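Local coordinates for protein putative glycosyltransferase (GalT1) (Streptococcus parasanguinis FW213, PDB 5HEA) that probably transfers a sugar from a nucleotide-activated donor to an acceptor, this chain being the C-terminal part of the protein with its GT-A-type glycosyltransferase domain, at residues V13-K18 and G43-S48; N120-N125 and L132-K137; K139-N144 and F207-S212; D229-M234 and N273-L278; S236-R241 and K257-R262. All blocks are in the same frame, centred on the assembly; numbering follows the deposited sequence.

Contact 1: residues V13-K18 and G43-S48; sequences VYNVEK and GSTDNS
Loops 13-18 and 43-48 lie against each other, with Tyr14 CA 4.9 Å from Ser44 CA and Glu17 CA 4.7 Å from Ser48 CA. Side chains of each loop bond to the backbone of the other. Asn15 OD1 takes the N-H of Thr45 on a lone pair at 2.7 Å, and Asp46 N adds a weak bond to it. Asn15 ND2 donates to Thr45 OG1, slightly tilted from the amide plane. The backbone N of Asn15 donates to Ser44 OG at 3.0 Å, a hydroxyl also bonded to Asn41. Ser48 OG accepts from Val16 N at 2.9 Å and donates to Asp46 OD1. That OD1 also accepts from Ser48 N, an Asx turn; both donors reach it from the same face of the carboxylate. Asp46 OD2 is met by Glu17 N at 3.1 Å from above the carboxylate plane. Glu17 has CG between its backbone N and carbonyl carbon (chi1 75°), and its extended chain carries OE1 to Asn47 N at 3.0 Å. Both loops follow neighbouring parallel strands, 7-13 and 35-41. This is typical of the Rossmann-like half of the GT-A fold, where family 2 glycosyltransferases probably bind the nucleotide.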
# COMPACT_ATOMS: atom_id res chain seq x y z
N VAL A 13 12.48 -24.11 8.91
CA VAL A 13 13.54 -24.02 7.92
C VAL A 13 13.32 -22.79 7.06
O VAL A 13 12.32 -22.70 6.34
CB VAL A 13 13.57 -25.27 7.01
CG1 VAL A 13 14.58 -25.09 5.87
CG2 VAL A 13 13.92 -26.51 7.82
N TYR A 14 14.23 -21.83 7.16
CA TYR A 14 14.22 -20.68 6.26
C TYR A 14 15.65 -20.30 5.87
O TYR A 14 16.43 -19.84 6.70
CB TYR A 14 13.48 -19.47 6.85
CG TYR A 14 13.39 -18.33 5.85
CD1 TYR A 14 12.61 -18.45 4.71
CD2 TYR A 14 14.12 -17.15 6.02
CE1 TYR A 14 12.53 -17.44 3.77
CE2 TYR A 14 14.05 -16.13 5.08
CZ TYR A 14 13.25 -16.28 3.96
OH TYR A 14 13.17 -15.29 3.02
N ASN A 15 15.99 -20.53 4.60
CA ASN A 15 17.28 -20.13 4.02
C ASN A 15 18.49 -20.54 4.85
O ASN A 15 19.33 -19.71 5.21
CB ASN A 15 17.29 -18.62 3.72
CG ASN A 15 16.42 -18.27 2.54
OD1 ASN A 15 15.79 -19.15 1.95
ND2 ASN A 15 16.36 -17.00 2.20
N VAL A 16 18.57 -21.83 5.14
CA VAL A 16 19.67 -22.36 5.95
C VAL A 16 20.46 -23.44 5.21
O VAL A 16 20.95 -24.40 5.82
CB VAL A 16 19.14 -22.91 7.29
CG1 VAL A 16 18.83 -21.76 8.24
CG2 VAL A 16 17.90 -23.79 7.07
N GLU A 17 20.61 -23.26 3.90
CA GLU A 17 21.27 -24.28 3.06
C GLU A 17 22.66 -24.71 3.57
O GLU A 17 23.06 -25.86 3.40
CB GLU A 17 21.36 -23.82 1.60
CG GLU A 17 22.42 -22.76 1.32
CD GLU A 17 22.45 -22.31 -0.14
OE1 GLU A 17 21.62 -22.79 -0.95
OE2 GLU A 17 23.30 -21.46 -0.47
N LYS A 18 23.39 -23.80 4.21
CA LYS A 18 24.75 -24.11 4.66
C LYS A 18 24.75 -24.99 5.90
O LYS A 18 25.73 -25.68 6.17
CB LYS A 18 25.53 -22.82 4.93
CG LYS A 18 25.81 -21.99 3.69
CD LYS A 18 26.70 -20.79 4.00
CE LYS A 18 25.97 -19.76 4.86
NZ LYS A 18 26.85 -18.61 5.20
N GLY A 43 8.99 -21.16 2.94
CA GLY A 43 9.19 -20.45 1.68
C GLY A 43 10.65 -20.09 1.40
O GLY A 43 10.92 -19.04 0.83
N SER A 44 11.58 -20.96 1.79
CA SER A 44 13.00 -20.72 1.50
C SER A 44 13.25 -20.45 0.03
O SER A 44 12.57 -21.00 -0.84
CB SER A 44 13.86 -21.92 1.90
OG SER A 44 13.78 -22.16 3.28
N THR A 45 14.24 -19.61 -0.24
CA THR A 45 14.57 -19.24 -1.61
C THR A 45 15.96 -19.69 -2.01
O THR A 45 16.40 -19.42 -3.13
CB THR A 45 14.46 -17.73 -1.80
OG1 THR A 45 15.24 -17.09 -0.79
CG2 THR A 45 13.01 -17.29 -1.65
N ASP A 46 16.67 -20.37 -1.11
CA ASP A 46 17.94 -21.01 -1.47
C ASP A 46 17.71 -22.50 -1.79
O ASP A 46 16.66 -22.87 -2.31
CB ASP A 46 19.02 -20.81 -0.39
CG ASP A 46 18.62 -21.38 0.97
OD1 ASP A 46 17.53 -21.99 1.07
OD2 ASP A 46 19.41 -21.22 1.95
N ASN A 47 18.67 -23.36 -1.46
CA ASN A 47 18.51 -24.79 -1.73
C ASN A 47 17.88 -25.57 -0.58
O ASN A 47 17.80 -26.79 -0.64
CB ASN A 47 19.86 -25.42 -2.12
CG ASN A 47 20.34 -24.98 -3.50
OD1 ASN A 47 19.58 -25.00 -4.47
ND2 ASN A 47 21.60 -24.58 -3.59
N SER A 48 17.45 -24.87 0.47
CA SER A 48 16.92 -25.52 1.67
C SER A 48 15.75 -26.46 1.38
O SER A 48 15.69 -27.55 1.93
CB SER A 48 16.49 -24.49 2.72
OG SER A 48 17.58 -23.68 3.14

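Contact 2: residues N120-N125 and L132-K137; sequences NFNSFN and LFSITK
The side-chain amide of Asn122 meets the backbone of Ile135, in the loop that follows a beta hairpin. The hairpin pairs strands 116-125 and 130-132 antiparallel. Ser123 and Leu132 form a hydrogen-bonded pair, with Leu132 N to Ser123 O at 2.8 Å and Ser123 N to Leu132 O at 3.3 Å. Beyond this pair the chain turns away at Phe133, the centre of an inverse gamma turn, and Asn122 takes over the pairing. With CG anti to its carbonyl carbon (chi1 -85°), its OD1 accepts from Ile135 N on a lone pair at 2.8 Å, almost straight. Its ND2 gives a weak bond to Ile135 O. Together they use both ends of the amide on the backbone of Ile135 and limit its rotation. The same ND2 lies at the edge of the Phe133 ring, 3.6 Å from CD1, with the amide and ring planes almost perpendicular (87°). Ile135 crosses Asn120 at about a right angle, and its CD1 sits 3.5 Å from Asn120 ND2. On the face of Ser123 and Leu132, Ser123 OG packs 3.2 Å from Leu132 CB. A water bonded to Ser123 OG and Ser134 OG donates to Leu132 O at 3.0 Å.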
# COMPACT_ATOMS: atom_id res chain seq x y z
N ASN A 120 20.89 -27.98 28.82
CA ASN A 120 21.61 -26.75 28.56
C ASN A 120 22.20 -26.82 27.16
O ASN A 120 21.90 -27.75 26.39
CB ASN A 120 22.71 -26.57 29.62
CG ASN A 120 22.98 -25.11 29.95
OD1 ASN A 120 22.90 -24.24 29.08
ND2 ASN A 120 23.30 -24.84 31.20
N PHE A 121 23.02 -25.85 26.80
CA PHE A 121 23.66 -25.89 25.49
C PHE A 121 25.11 -25.44 25.57
O PHE A 121 25.47 -24.65 26.44
CB PHE A 121 22.89 -25.03 24.46
CG PHE A 121 22.87 -23.57 24.79
CD1 PHE A 121 23.88 -22.73 24.33
CD2 PHE A 121 21.86 -23.03 25.56
CE1 PHE A 121 23.87 -21.38 24.64
CE2 PHE A 121 21.85 -21.68 25.88
CZ PHE A 121 22.85 -20.86 25.42
N ASN A 122 25.93 -25.96 24.67
CA ASN A 122 27.27 -25.43 24.48
C ASN A 122 27.21 -24.73 23.14
O ASN A 122 26.19 -24.78 22.47
CB ASN A 122 28.32 -26.55 24.52
CG ASN A 122 28.76 -26.88 25.94
OD1 ASN A 122 28.82 -26.00 26.79
ND2 ASN A 122 29.06 -28.15 26.20
N SER A 123 28.28 -24.05 22.75
CA SER A 123 28.23 -23.32 21.49
C SER A 123 29.30 -23.78 20.50
O SER A 123 30.30 -24.40 20.88
CB SER A 123 28.32 -21.81 21.74
OG SER A 123 29.47 -21.49 22.49
N PHE A 124 29.04 -23.51 19.22
CA PHE A 124 30.00 -23.75 18.16
C PHE A 124 30.19 -22.44 17.39
O PHE A 124 29.23 -21.89 16.87
CB PHE A 124 29.52 -24.84 17.21
CG PHE A 124 30.51 -25.21 16.14
CD1 PHE A 124 31.67 -25.91 16.46
CD2 PHE A 124 30.30 -24.85 14.81
CE1 PHE A 124 32.59 -26.25 15.47
CE2 PHE A 124 31.21 -25.19 13.82
CZ PHE A 124 32.35 -25.90 14.15
N ASN A 125 31.43 -21.96 17.36
CA ASN A 125 31.79 -20.71 16.70
C ASN A 125 32.06 -21.03 15.24
O ASN A 125 33.07 -21.63 14.94
CB ASN A 125 33.05 -20.15 17.38
CG ASN A 125 33.55 -18.83 16.74
OD1 ASN A 125 33.39 -18.58 15.55
ND2 ASN A 125 34.19 -18.01 17.56
N LEU A 132 32.87 -24.16 22.05
CA LEU A 132 33.05 -23.57 23.36
C LEU A 132 32.30 -24.45 24.36
O LEU A 132 31.07 -24.47 24.37
CB LEU A 132 32.53 -22.14 23.37
CG LEU A 132 32.66 -21.43 24.72
CD1 LEU A 132 34.14 -21.33 25.11
CD2 LEU A 132 32.00 -20.06 24.68
N PHE A 133 33.04 -25.21 25.16
CA PHE A 133 32.41 -26.10 26.12
C PHE A 133 32.21 -25.40 27.46
O PHE A 133 32.93 -25.66 28.42
CB PHE A 133 33.23 -27.37 26.31
CG PHE A 133 33.30 -28.22 25.07
CD1 PHE A 133 32.19 -28.90 24.62
CD2 PHE A 133 34.50 -28.35 24.37
CE1 PHE A 133 32.25 -29.69 23.48
CE2 PHE A 133 34.57 -29.14 23.24
CZ PHE A 133 33.44 -29.81 22.79
N SER A 134 31.23 -24.50 27.51
CA SER A 134 30.94 -23.73 28.71
C SER A 134 30.42 -24.63 29.83
O SER A 134 30.73 -24.43 31.00
CB SER A 134 29.90 -22.66 28.41
OG SER A 134 30.28 -21.88 27.29
N ILE A 135 29.61 -25.62 29.45
CA ILE A 135 29.05 -26.57 30.40
C ILE A 135 29.89 -27.83 30.38
O ILE A 135 29.91 -28.56 29.38
CB ILE A 135 27.58 -26.91 30.06
CG1 ILE A 135 26.78 -25.63 29.82
CG2 ILE A 135 26.95 -27.74 31.16
CD1 ILE A 135 26.79 -24.69 31.02
N THR A 136 30.60 -28.08 31.47
CA THR A 136 31.53 -29.20 31.55
C THR A 136 30.96 -30.38 32.34
O THR A 136 30.00 -30.24 33.10
CB THR A 136 32.86 -28.76 32.21
OG1 THR A 136 32.58 -28.18 33.49
CG2 THR A 136 33.58 -27.74 31.34
N LYS A 137 31.57 -31.55 32.15
CA LYS A 137 31.21 -32.78 32.85
C LYS A 137 31.25 -32.58 34.38
O LYS A 137 30.42 -33.12 35.11
CB LYS A 137 32.17 -33.89 32.44
CG LYS A 137 31.80 -35.29 32.87
CD LYS A 137 33.02 -36.22 32.79
CE LYS A 137 33.59 -36.32 31.38
NZ LYS A 137 34.73 -37.28 31.29
O HOH W 1 29.15 -22.28 25.12

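Contact 3: residues K139-N144 and F207-S212; sequences KYFCKN and FINEGS
Asn209 meets Phe141 and Lys139 just before strand 142-146, which pairs antiparallel with strand 204-217. Within this chain's sheet, 142-146 pairs with 204-217 alone. Asn209 N donates to Phe141 O at 2.7 Å, nearly along the C=O axis. Asn209 ND2 donates to Lys139 O at 3.0 Å. The carbonyl oxygen is in the amide plane of Asn209, but the donor stands well above the carbonyl plane. The CB of Asn209 lies over one face of the Phe141 ring, 3.9 Å from its centroid, a CH-pi contact. Phe141 has CG between its backbone N and carbonyl carbon (chi1 71°), which brings that ring face to Asn209 CB. The far end of the ring, CZ, touches Phe207 CE2 at 3.8 Å. The two ring planes are 51° apart.

Further along, Lys143 and Phe207 form a hydrogen-bonded pair, with Phe207 N to Lys143 O at 3.0 Å. Cys142 and Ile208 are a non-hydrogen-bonded pair, and Cys142 SG packs on Ile208 CG2 at 3.4 Å. Tyr140 lies beside Glu210, pointing the same way. A water bonded to Tyr140 OH donates to Glu210 OE1. In the next shell Glu210 OE2 bonds His104 of helix 101-110. The other end of the Asn209 amide is held too: OD1 accepts from Asn120 ND2 of strand 116-125.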
# COMPACT_ATOMS: atom_id res chain seq x y z
N LYS A 139 30.62 -29.97 36.07
CA LYS A 139 29.51 -29.14 36.54
C LYS A 139 28.14 -29.77 36.31
O LYS A 139 27.12 -29.13 36.54
CB LYS A 139 29.57 -27.75 35.89
CG LYS A 139 30.63 -26.83 36.49
CD LYS A 139 30.39 -26.65 38.00
CE LYS A 139 31.25 -25.54 38.60
NZ LYS A 139 32.71 -25.88 38.58
N TYR A 140 28.10 -31.02 35.85
CA TYR A 140 26.82 -31.69 35.64
C TYR A 140 26.00 -31.79 36.92
O TYR A 140 26.50 -32.15 37.98
CB TYR A 140 27.01 -33.10 35.06
CG TYR A 140 25.71 -33.88 34.95
CD1 TYR A 140 24.88 -33.71 33.85
CD2 TYR A 140 25.31 -34.78 35.94
CE1 TYR A 140 23.69 -34.41 33.74
CE2 TYR A 140 24.11 -35.48 35.83
CZ TYR A 140 23.31 -35.29 34.73
OH TYR A 140 22.12 -35.97 34.59
N PHE A 141 24.72 -31.46 36.80
CA PHE A 141 23.75 -31.80 37.82
C PHE A 141 22.39 -31.97 37.16
O PHE A 141 22.19 -31.59 36.01
CB PHE A 141 23.70 -30.77 38.96
CG PHE A 141 23.09 -29.45 38.57
CD1 PHE A 141 21.72 -29.24 38.72
CD2 PHE A 141 23.87 -28.43 38.07
CE1 PHE A 141 21.14 -28.02 38.36
CE2 PHE A 141 23.30 -27.20 37.70
CZ PHE A 141 21.94 -27.00 37.85
N CYS A 142 21.48 -32.56 37.91
CA CYS A 142 20.10 -32.72 37.50
C CYS A 142 19.30 -32.36 38.74
O CYS A 142 19.78 -32.56 39.86
CB CYS A 142 19.85 -34.17 37.08
SG CYS A 142 18.16 -34.49 36.53
N LYS A 143 18.10 -31.81 38.56
CA LYS A 143 17.26 -31.41 39.69
C LYS A 143 15.81 -31.29 39.24
O LYS A 143 15.54 -30.89 38.10
CB LYS A 143 17.73 -30.06 40.26
CG LYS A 143 17.16 -29.74 41.63
CD LYS A 143 17.68 -28.40 42.13
CE LYS A 143 17.17 -28.10 43.54
NZ LYS A 143 15.68 -27.99 43.61
N ASN A 144 14.89 -31.66 40.13
CA ASN A 144 13.47 -31.43 39.93
C ASN A 144 13.09 -30.10 40.55
O ASN A 144 13.54 -29.80 41.65
CB ASN A 144 12.64 -32.55 40.57
CG ASN A 144 12.75 -33.86 39.83
OD1 ASN A 144 13.09 -33.88 38.65
ND2 ASN A 144 12.47 -34.96 40.51
N PHE A 207 15.58 -30.26 35.21
CA PHE A 207 16.70 -29.66 34.49
C PHE A 207 17.91 -30.58 34.51
O PHE A 207 18.28 -31.08 35.57
CB PHE A 207 17.08 -28.30 35.11
CG PHE A 207 18.23 -27.62 34.41
CD1 PHE A 207 18.06 -27.09 33.13
CD2 PHE A 207 19.46 -27.50 35.01
CE1 PHE A 207 19.10 -26.47 32.49
CE2 PHE A 207 20.52 -26.88 34.37
CZ PHE A 207 20.34 -26.36 33.11
N ILE A 208 18.52 -30.81 33.34
CA ILE A 208 19.81 -31.50 33.30
C ILE A 208 20.89 -30.55 32.79
O ILE A 208 20.80 -30.05 31.66
CB ILE A 208 19.80 -32.82 32.47
CG1 ILE A 208 18.96 -32.67 31.22
CG2 ILE A 208 19.22 -33.96 33.29
CD1 ILE A 208 18.90 -33.92 30.37
N ASN A 209 21.90 -30.30 33.62
CA ASN A 209 22.97 -29.37 33.26
C ASN A 209 24.03 -30.02 32.39
O ASN A 209 25.18 -30.19 32.81
CB ASN A 209 23.62 -28.74 34.49
CG ASN A 209 24.37 -27.46 34.14
OD1 ASN A 209 23.91 -26.69 33.30
ND2 ASN A 209 25.53 -27.24 34.76
N GLU A 210 23.64 -30.38 31.18
CA GLU A 210 24.58 -30.89 30.19
C GLU A 210 24.38 -30.10 28.90
O GLU A 210 23.25 -29.78 28.52
CB GLU A 210 24.35 -32.39 29.94
CG GLU A 210 22.93 -32.74 29.50
CD GLU A 210 22.74 -34.24 29.26
OE1 GLU A 210 23.00 -35.03 30.20
OE2 GLU A 210 22.34 -34.61 28.14
N GLY A 211 25.48 -29.74 28.24
CA GLY A 211 25.40 -29.00 26.99
C GLY A 211 25.33 -29.95 25.81
O GLY A 211 26.29 -30.08 25.06
N SER A 212 24.20 -30.63 25.65
CA SER A 212 24.05 -31.66 24.62
C SER A 212 23.51 -31.08 23.33
O SER A 212 23.50 -31.73 22.28
CB SER A 212 23.14 -32.76 25.12
OG SER A 212 23.71 -33.39 26.25
O HOH W 2 21.13 -36.74 31.81

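Contact 4: residues D229-M234 and N273-L278; sequences DDISSM and NGQIEL
Ile231 and Leu278 make the apolar part of this contact, between the first turn of helix 231-247 and the first turn of helix 276-291. Leu278 has CG anti to its backbone N (chi1 -177°), and its CD2 packs 3.6 Å from Ile231 CG2. The two side chains cross obliquely. The same CD2 lies 3.8 Å from Ser232 N. Cys266 of helix 253-272 touches both Ile231 and Leu278, and it is disulfide-bonded to Cys282.

Other contacts set carbon against polar groups. Ile231 CD1 is 3.5 Å from Asn273 ND2, the two side chains coming from opposite directions. It is also 3.1 Å from Gln275 OE1, a tight approach of a methyl to an oxygen. A weak hydrogen bond runs from Asn273 ND2 to Gln275 OE1 beside the methyl.

Direct hydrogen bonds between the segments are absent, and water carries the polar link. One water accepts from Ser232 N at 2.8 Å and from Gln275 NE2 at 3.0 Å, and donates to Asp230 OD1.

The helix ends are closed locally. Asp230 is the N-cap of helix 231-247, with OD1 accepting from Ser233 N at 3.2 Å in a nearly straight bond. Gly274, at positive phi, ends helix 253-272 in a Schellman motif.

The join is therefore small and mixed, one aliphatic pair beside amide groups. The disulfide links helices 253-272 and 276-291, so between 229-234 and 273-278 the polar link rests on the water alone.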
# COMPACT_ATOMS: atom_id res chain seq x y z
N ASP A 229 17.51 -6.80 16.77
CA ASP A 229 16.59 -7.11 17.85
C ASP A 229 15.27 -6.36 17.67
O ASP A 229 15.23 -5.25 17.15
CB ASP A 229 17.21 -6.77 19.21
CG ASP A 229 16.60 -7.56 20.37
OD1 ASP A 229 15.42 -7.98 20.27
OD2 ASP A 229 17.29 -7.76 21.39
N ASP A 230 14.18 -7.00 18.09
CA ASP A 230 12.86 -6.39 18.13
C ASP A 230 12.73 -5.70 19.49
O ASP A 230 12.30 -6.31 20.47
CB ASP A 230 11.78 -7.47 17.97
CG ASP A 230 10.36 -6.91 17.88
OD1 ASP A 230 10.14 -5.73 18.21
OD2 ASP A 230 9.45 -7.68 17.50
N ILE A 231 13.10 -4.43 19.54
CA ILE A 231 13.14 -3.71 20.81
C ILE A 231 11.76 -3.63 21.45
O ILE A 231 11.61 -3.85 22.65
CB ILE A 231 13.70 -2.27 20.66
CG1 ILE A 231 15.02 -2.28 19.89
CG2 ILE A 231 13.90 -1.64 22.02
CD1 ILE A 231 14.86 -2.17 18.39
N SER A 232 10.75 -3.34 20.64
CA SER A 232 9.40 -3.19 21.15
C SER A 232 8.88 -4.45 21.84
O SER A 232 8.31 -4.37 22.93
CB SER A 232 8.44 -2.81 20.03
OG SER A 232 7.20 -2.48 20.59
N SER A 233 9.05 -5.61 21.19
CA SER A 233 8.67 -6.89 21.79
C SER A 233 9.43 -7.22 23.08
O SER A 233 8.85 -7.76 24.03
CB SER A 233 8.91 -8.01 20.79
OG SER A 233 7.87 -8.00 19.84
N MET A 234 10.72 -6.91 23.09
CA MET A 234 11.55 -7.12 24.28
C MET A 234 10.87 -6.49 25.52
O MET A 234 10.83 -7.09 26.60
CB MET A 234 12.93 -6.51 24.06
CG MET A 234 13.93 -6.76 25.19
SD MET A 234 15.53 -5.96 24.92
CE MET A 234 15.07 -4.21 24.83
N ASN A 273 18.24 3.86 16.81
CA ASN A 273 17.57 3.33 15.62
C ASN A 273 16.52 4.26 15.05
O ASN A 273 15.80 3.88 14.13
CB ASN A 273 16.87 2.00 15.92
CG ASN A 273 17.82 0.94 16.41
OD1 ASN A 273 19.00 0.92 16.04
ND2 ASN A 273 17.31 0.03 17.24
N GLY A 274 16.38 5.46 15.63
CA GLY A 274 15.35 6.39 15.18
C GLY A 274 13.92 5.98 15.53
O GLY A 274 12.94 6.48 14.95
N GLN A 275 13.80 5.07 16.49
CA GLN A 275 12.49 4.65 16.98
C GLN A 275 12.02 5.57 18.12
O GLN A 275 12.07 5.21 19.29
CB GLN A 275 12.53 3.17 17.43
CG GLN A 275 12.67 2.21 16.26
CD GLN A 275 12.83 0.76 16.68
OE1 GLN A 275 13.92 0.21 16.62
NE2 GLN A 275 11.73 0.14 17.11
N ILE A 276 11.57 6.75 17.75
CA ILE A 276 11.45 7.84 18.70
C ILE A 276 10.33 7.68 19.73
O ILE A 276 10.53 7.95 20.91
CB ILE A 276 11.40 9.21 17.99
CG1 ILE A 276 12.64 9.37 17.11
CG2 ILE A 276 11.32 10.35 19.01
CD1 ILE A 276 13.97 9.27 17.88
N GLU A 277 9.15 7.21 19.31
CA GLU A 277 8.09 7.01 20.30
C GLU A 277 8.47 5.92 21.31
O GLU A 277 8.22 6.04 22.51
CB GLU A 277 6.75 6.69 19.65
CG GLU A 277 5.67 6.49 20.70
CD GLU A 277 4.28 6.35 20.11
OE1 GLU A 277 4.10 5.54 19.18
OE2 GLU A 277 3.38 7.06 20.59
N LEU A 278 9.09 4.85 20.82
CA LEU A 278 9.58 3.80 21.70
C LEU A 278 10.61 4.34 22.68
O LEU A 278 10.56 4.05 23.87
CB LEU A 278 10.15 2.65 20.88
CG LEU A 278 10.63 1.44 21.66
CD1 LEU A 278 9.46 0.84 22.45
CD2 LEU A 278 11.22 0.44 20.69
O HOH W 3 10.89 -2.60 17.92

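Contact 5: residues S236-R241 and K257-R262; sequences SNAEER and KSYKGR
The hydroxyl of Tyr259 donates a hydrogen bond to Glu239, 2.5 Å from OH to OE2, on the anti lone pair of the carboxylate. The tyrosine ring swings out with CG anti to its backbone N (chi1 -179°). In Glu239 CG is anti to the carbonyl carbon (chi1 -72°) and the chain is extended beyond. This brings its CG 3.4 Å from Tyr259 CE1 and sets OE2 at the ring edge. The carboxylate plane is steeply turned against the ring. OE2 has a second partner, since Lys285 of helix 276-291 forms a salt bridge with it. The buried acid is thus matched by a hydroxyl and a cation, which would probably keep it ionised.

Segments 236-241 and 257-262 run antiparallel here, 158° between directions, with axes 9.9 Å apart. They belong to the consecutive helices 231-247 and 253-272, which form a helical hairpin. Ala238 lies at the closest backbone approach. Its CB lies between Tyr259 CD1 and Arg262 NH1, 3.9 Å from each.

Arg262 is extended from CG to NE, whereas Arg241 is bent at its third torsion. Their guanidinium planes stand nearly at right angles, with Arg241 NH2 3.6 Å from Arg262 NH1. Asp192 forms salt bridges to both, to Arg241 NH2 and to Arg262 NH1, and this shared anion accounts for the close arginines. Arg241 NE is held by Gln255 OE1, and Arg262 NH1 also donates to Met234 O. A water accepts from Arg241 NH2 at 2.9 Å and bonds Ser258 OG, sitting over one face of the Arg262 guanidinium.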
# COMPACT_ATOMS: atom_id res chain seq x y z
N SER A 236 7.46 -5.23 25.68
CA SER A 236 6.08 -5.69 25.91
C SER A 236 6.02 -7.15 26.41
O SER A 236 5.15 -7.48 27.23
CB SER A 236 5.21 -5.47 24.66
OG SER A 236 5.69 -6.26 23.60
N ASN A 237 6.93 -8.01 25.94
CA ASN A 237 7.03 -9.37 26.48
C ASN A 237 7.28 -9.39 27.98
O ASN A 237 6.66 -10.16 28.70
CB ASN A 237 8.13 -10.20 25.80
CG ASN A 237 7.79 -10.58 24.36
OD1 ASN A 237 6.66 -10.39 23.91
ND2 ASN A 237 8.76 -11.15 23.65
N ALA A 238 8.22 -8.57 28.44
CA ALA A 238 8.55 -8.51 29.87
C ALA A 238 7.37 -7.96 30.71
O ALA A 238 7.11 -8.43 31.82
CB ALA A 238 9.82 -7.68 30.10
N GLU A 239 6.66 -6.97 30.17
CA GLU A 239 5.49 -6.40 30.85
C GLU A 239 4.34 -7.40 30.95
O GLU A 239 3.74 -7.58 32.00
CB GLU A 239 5.04 -5.11 30.15
CG GLU A 239 6.03 -3.97 30.40
CD GLU A 239 5.88 -2.80 29.44
OE1 GLU A 239 5.10 -2.91 28.47
OE2 GLU A 239 6.56 -1.76 29.67
N GLU A 240 4.04 -8.05 29.84
CA GLU A 240 3.05 -9.13 29.82
C GLU A 240 3.39 -10.24 30.84
O GLU A 240 2.53 -10.71 31.60
CB GLU A 240 2.99 -9.68 28.39
CG GLU A 240 2.03 -10.83 28.11
CD GLU A 240 2.09 -11.23 26.64
OE1 GLU A 240 3.21 -11.47 26.10
OE2 GLU A 240 1.02 -11.27 26.00
N ARG A 241 4.65 -10.64 30.87
CA ARG A 241 5.08 -11.72 31.77
C ARG A 241 4.98 -11.33 33.25
O ARG A 241 4.53 -12.13 34.09
CB ARG A 241 6.49 -12.20 31.41
CG ARG A 241 7.13 -13.14 32.44
CD ARG A 241 8.38 -13.83 31.88
NE ARG A 241 9.37 -12.92 31.31
CZ ARG A 241 9.67 -12.88 30.01
NH1 ARG A 241 9.06 -13.68 29.16
NH2 ARG A 241 10.60 -12.03 29.55
N LYS A 257 14.10 -7.03 37.93
CA LYS A 257 15.50 -6.77 37.58
C LYS A 257 15.74 -6.88 36.07
O LYS A 257 16.39 -6.03 35.46
CB LYS A 257 16.44 -7.76 38.29
CG LYS A 257 16.47 -7.66 39.80
CD LYS A 257 17.50 -8.66 40.36
CE LYS A 257 17.44 -8.76 41.88
NZ LYS A 257 18.36 -9.82 42.40
N SER A 258 15.22 -7.96 35.49
CA SER A 258 15.29 -8.17 34.05
C SER A 258 14.60 -7.04 33.26
O SER A 258 15.13 -6.54 32.27
CB SER A 258 14.67 -9.53 33.69
OG SER A 258 14.62 -9.73 32.28
N TYR A 259 13.41 -6.65 33.71
CA TYR A 259 12.66 -5.57 33.07
C TYR A 259 13.43 -4.25 33.09
O TYR A 259 13.51 -3.55 32.08
CB TYR A 259 11.30 -5.40 33.78
CG TYR A 259 10.36 -4.32 33.25
CD1 TYR A 259 10.08 -4.20 31.90
CD2 TYR A 259 9.69 -3.47 34.13
CE1 TYR A 259 9.19 -3.22 31.43
CE2 TYR A 259 8.80 -2.50 33.67
CZ TYR A 259 8.55 -2.39 32.33
OH TYR A 259 7.67 -1.43 31.89
N LYS A 260 14.01 -3.90 34.24
CA LYS A 260 14.76 -2.65 34.35
C LYS A 260 15.96 -2.65 33.41
O LYS A 260 16.27 -1.63 32.80
CB LYS A 260 15.21 -2.40 35.79
CG LYS A 260 14.06 -2.20 36.76
CD LYS A 260 14.55 -1.91 38.18
CE LYS A 260 13.38 -1.97 39.16
NZ LYS A 260 13.62 -1.41 40.51
N GLY A 261 16.64 -3.79 33.32
CA GLY A 261 17.73 -3.96 32.37
C GLY A 261 17.31 -3.79 30.92
O GLY A 261 18.01 -3.14 30.14
N ARG A 262 16.15 -4.34 30.55
CA ARG A 262 15.63 -4.17 29.19
C ARG A 262 15.26 -2.72 28.87
O ARG A 262 15.56 -2.23 27.78
CB ARG A 262 14.42 -5.10 28.94
CG ARG A 262 14.81 -6.57 28.89
CD ARG A 262 13.58 -7.48 28.75
NE ARG A 262 13.96 -8.89 28.61
CZ ARG A 262 13.22 -9.82 28.01
NH1 ARG A 262 12.04 -9.52 27.47
NH2 ARG A 262 13.65 -11.07 27.95
O HOH W 4 11.99 -10.31 31.43

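How the contacts relate
Contact 5 is buried, contacts 1 and 3 are partly buried, and contacts 2 and 4 lie at the surface. Contacts 2 and 3 lie on neighbouring strands of the sheet, 116-125 and 204-217, and touch each other; their centres are 12 Å apart. Contacts 4 and 5 share helix 231-247, and the backbone of one reaches an arginine of the other. Contact 1 stands apart, its nearest atoms about 9 Å from contact 2. Chemistry follows place. Contact 1 ties two loops mainly by side chain-to-backbone bonds. Contacts 2 and 3 add aromatic rings and asparagine amides to strand pairing. Contact 4 sets one aliphatic pair beside amides, with a water between, and contact 5 carries buried charges.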